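AbiEi antitoxin C-terminal domain-containing protein (Mycobacterium tuberculosis, PDB 1ZEL) is of unknown function but probably binds DNA through a winged-helix domain and carries a C-terminal domain of the AbiEi antitoxin family. Local coordinates at residues Gly24-Arg29 and Trp73-Pro78. Sequence-based numbering, arbitrary orientation.
Sequences GLARDR and WAFIPP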
loop_
_atom_site.group_PDB
_atom_site.type_symbol
_atom_site.label_atom_id
_atom_site.label_comp_id
_atom_site.label_asym_id
_atom_site.label_seq_id
_atom_site.Cartn_x
_atom_site.Cartn_y
_atom_site.Cartn_z
ATOM N N GLY A 24 -21.938 22.554 -6.692
ATOM C CA GLY A 24 -21.878 22.048 -5.321
ATOM C C GLY A 24 -20.693 21.123 -5.082
ATOM O O GLY A 24 -20.063 21.169 -4.013
ATOM N N LEU A 25 -20.449 20.228 -6.035
ATOM C CA LEU A 25 -19.270 19.353 -6.016
ATOM C C LEU A 25 -17.989 20.180 -6.148
ATOM O O LEU A 25 -16.999 19.904 -5.476
ATOM C CB LEU A 25 -19.369 18.312 -7.142
ATOM C CG LEU A 25 -20.372 17.176 -6.870
ATOM C CD1 LEU A 25 -20.661 16.360 -8.163
ATOM C CD2 LEU A 25 -19.896 16.281 -5.771
ATOM N N ALA A 26 -18.016 21.211 -7.000
ATOM C CA ALA A 26 -16.859 22.117 -7.140
ATOM C C ALA A 26 -16.550 22.869 -5.817
ATOM O O ALA A 26 -15.374 23.083 -5.472
ATOM C CB ALA A 26 -17.121 23.100 -8.246
ATOM N N ARG A 27 -17.589 23.259 -5.074
ATOM C CA ARG A 27 -17.397 23.927 -3.781
ATOM C C ARG A 27 -16.879 22.948 -2.713
ATOM O O ARG A 27 -15.986 23.279 -1.910
ATOM C CB ARG A 27 -18.702 24.596 -3.281
ATOM C CG ARG A 27 -18.979 26.002 -3.823
ATOM C CD ARG A 27 -20.144 26.680 -3.083
ATOM N NE ARG A 27 -21.282 25.768 -2.913
ATOM C CZ ARG A 27 -22.278 25.633 -3.773
ATOM N NH1 ARG A 27 -22.311 26.379 -4.884
ATOM N NH2 ARG A 27 -23.248 24.750 -3.514
ATOM N N ASP A 28 -17.469 21.754 -2.693
ATOM C CA ASP A 28 -17.264 20.811 -1.590
ATOM C C ASP A 28 -16.072 19.878 -1.788
ATOM O O ASP A 28 -15.450 19.425 -0.814
ATOM C CB ASP A 28 -18.535 19.970 -1.380
ATOM C CG ASP A 28 -19.714 20.804 -0.913
ATOM O OD1 ASP A 28 -19.497 21.967 -0.522
ATOM O OD2 ASP A 28 -20.848 20.283 -0.920
ATOM N N ARG A 29 -15.775 19.578 -3.052
ATOM C CA ARG A 29 -14.624 18.730 -3.420
ATOM C C ARG A 29 -14.541 17.466 -2.549
ATOM O O ARG A 29 -13.542 17.285 -1.832
ATOM C CB ARG A 29 -13.293 19.492 -3.325
ATOM C CG ARG A 29 -13.188 20.843 -4.075
ATOM C CD ARG A 29 -12.872 20.608 -5.515
ATOM N NE ARG A 29 -12.956 21.793 -6.375
ATOM C CZ ARG A 29 -11.930 22.255 -7.080
ATOM N NH1 ARG A 29 -10.752 21.645 -7.016
ATOM N NH2 ARG A 29 -12.086 23.300 -7.887
ATOM N N TRP A 73 -17.643 7.258 -7.621
ATOM C CA TRP A 73 -17.138 7.998 -8.759
ATOM C C TRP A 73 -16.148 9.004 -8.242
ATOM O O TRP A 73 -16.214 9.402 -7.081
ATOM C CB TRP A 73 -18.274 8.753 -9.477
ATOM C CG TRP A 73 -19.172 7.844 -10.192
ATOM C CD1 TRP A 73 -19.098 7.482 -11.510
ATOM C CD2 TRP A 73 -20.262 7.138 -9.634
ATOM N NE1 TRP A 73 -20.095 6.575 -11.804
ATOM C CE2 TRP A 73 -20.817 6.337 -10.664
ATOM C CE3 TRP A 73 -20.832 7.096 -8.356
ATOM C CZ2 TRP A 73 -21.941 5.517 -10.461
ATOM C CZ3 TRP A 73 -21.937 6.260 -8.150
ATOM C CH2 TRP A 73 -22.471 5.478 -9.197
ATOM N N ALA A 74 -15.241 9.426 -9.110
ATOM C CA ALA A 74 -14.403 10.580 -8.855
ATOM C C ALA A 74 -14.964 11.793 -9.600
ATOM O O ALA A 74 -15.325 11.704 -10.784
ATOM C CB ALA A 74 -12.939 10.305 -9.309
ATOM N N PHE A 75 -15.043 12.920 -8.898
ATOM C CA PHE A 75 -15.395 14.200 -9.511
ATOM C C PHE A 75 -14.108 14.842 -10.023
ATOM O O PHE A 75 -13.156 14.980 -9.281
ATOM C CB PHE A 75 -16.071 15.106 -8.470
ATOM C CG PHE A 75 -16.400 16.497 -8.972
ATOM C CD1 PHE A 75 -17.309 16.683 -10.018
ATOM C CD2 PHE A 75 -15.774 17.613 -8.420
ATOM C CE1 PHE A 75 -17.604 17.947 -10.482
ATOM C CE2 PHE A 75 -16.073 18.885 -8.861
ATOM C CZ PHE A 75 -17.010 19.053 -9.905
ATOM N N ILE A 76 -14.088 15.221 -11.297
ATOM C CA ILE A 76 -12.948 15.923 -11.838
ATOM C C ILE A 76 -13.335 17.406 -11.768
ATOM O O ILE A 76 -14.302 17.822 -12.404
ATOM C CB ILE A 76 -12.635 15.500 -13.304
ATOM C CG1 ILE A 76 -12.806 13.977 -13.523
ATOM C CG2 ILE A 76 -11.244 16.029 -13.753
ATOM C CD1 ILE A 76 -11.936 13.067 -12.613
ATOM N N PRO A 77 -12.597 18.193 -10.964
ATOM C CA PRO A 77 -12.985 19.547 -10.671
ATOM C C PRO A 77 -12.824 20.493 -11.849
ATOM O O PRO A 77 -11.967 20.267 -12.703
ATOM C CB PRO A 77 -12.069 19.940 -9.511
ATOM C CG PRO A 77 -10.950 18.971 -9.532
ATOM C CD PRO A 77 -11.378 17.772 -10.257
ATOM N N PRO A 78 -13.612 21.582 -11.867
ATOM C CA PRO A 78 -13.477 22.548 -12.949
ATOM C C PRO A 78 -12.029 23.001 -13.106
ATOM O O PRO A 78 -11.337 23.220 -12.114
ATOM C CB PRO A 78 -14.340 23.710 -12.479
ATOM C CG PRO A 78 -15.403 23.025 -11.650
ATOM C CD PRO A 78 -14.647 21.988 -10.902
#
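Leu25 lays its CB squarely over one face of the Phe75 ring, 3.6 Å from the centroid, a CH-pi contact joining helix 19-28 to the end of strand 72-75. Phe75 carries CG anti to its own backbone N (chi1 176°), which carries the ring across to the last turn of the helix; there CE2 also lies against the Leu25-Ala26 peptide, 3.6 Å from Ala26 N, in an oblique approach. From its CB, the Leu25 side chain continues past one side of the ring, CD1 lying 3.8 Å from Phe75 CD1. The backbone after Phe75 passes over the opposite face, Pro77 N lying toward its rim. Next along the helix, Ala26 CB rests against CG and CD of Pro78, 3.8 Å from CD.

Arg29, the first residue beyond the helix and with positive phi, bends at chi2 (-82°) and turns its side chain back along the final turn. NE donates to Ala26 O at 2.9 Å, on a lone pair in the carbonyl plane, and this bond helps fix the guanidinium. Pro77 CB sits over the centre of one guanidinium face, 3.3 Å from Arg29 NH1. Leu25 also touches Leu38 and Arg41 of helix 35-44, so it lies between that helix and the Phe75 ring at the end of the central strand of the three-stranded sheet, consistent with the winged-helix fold. The contact is mainly van der Waals and CH-pi; the arginine contributes its guanidinium face, while its NE is bonded within its own segment.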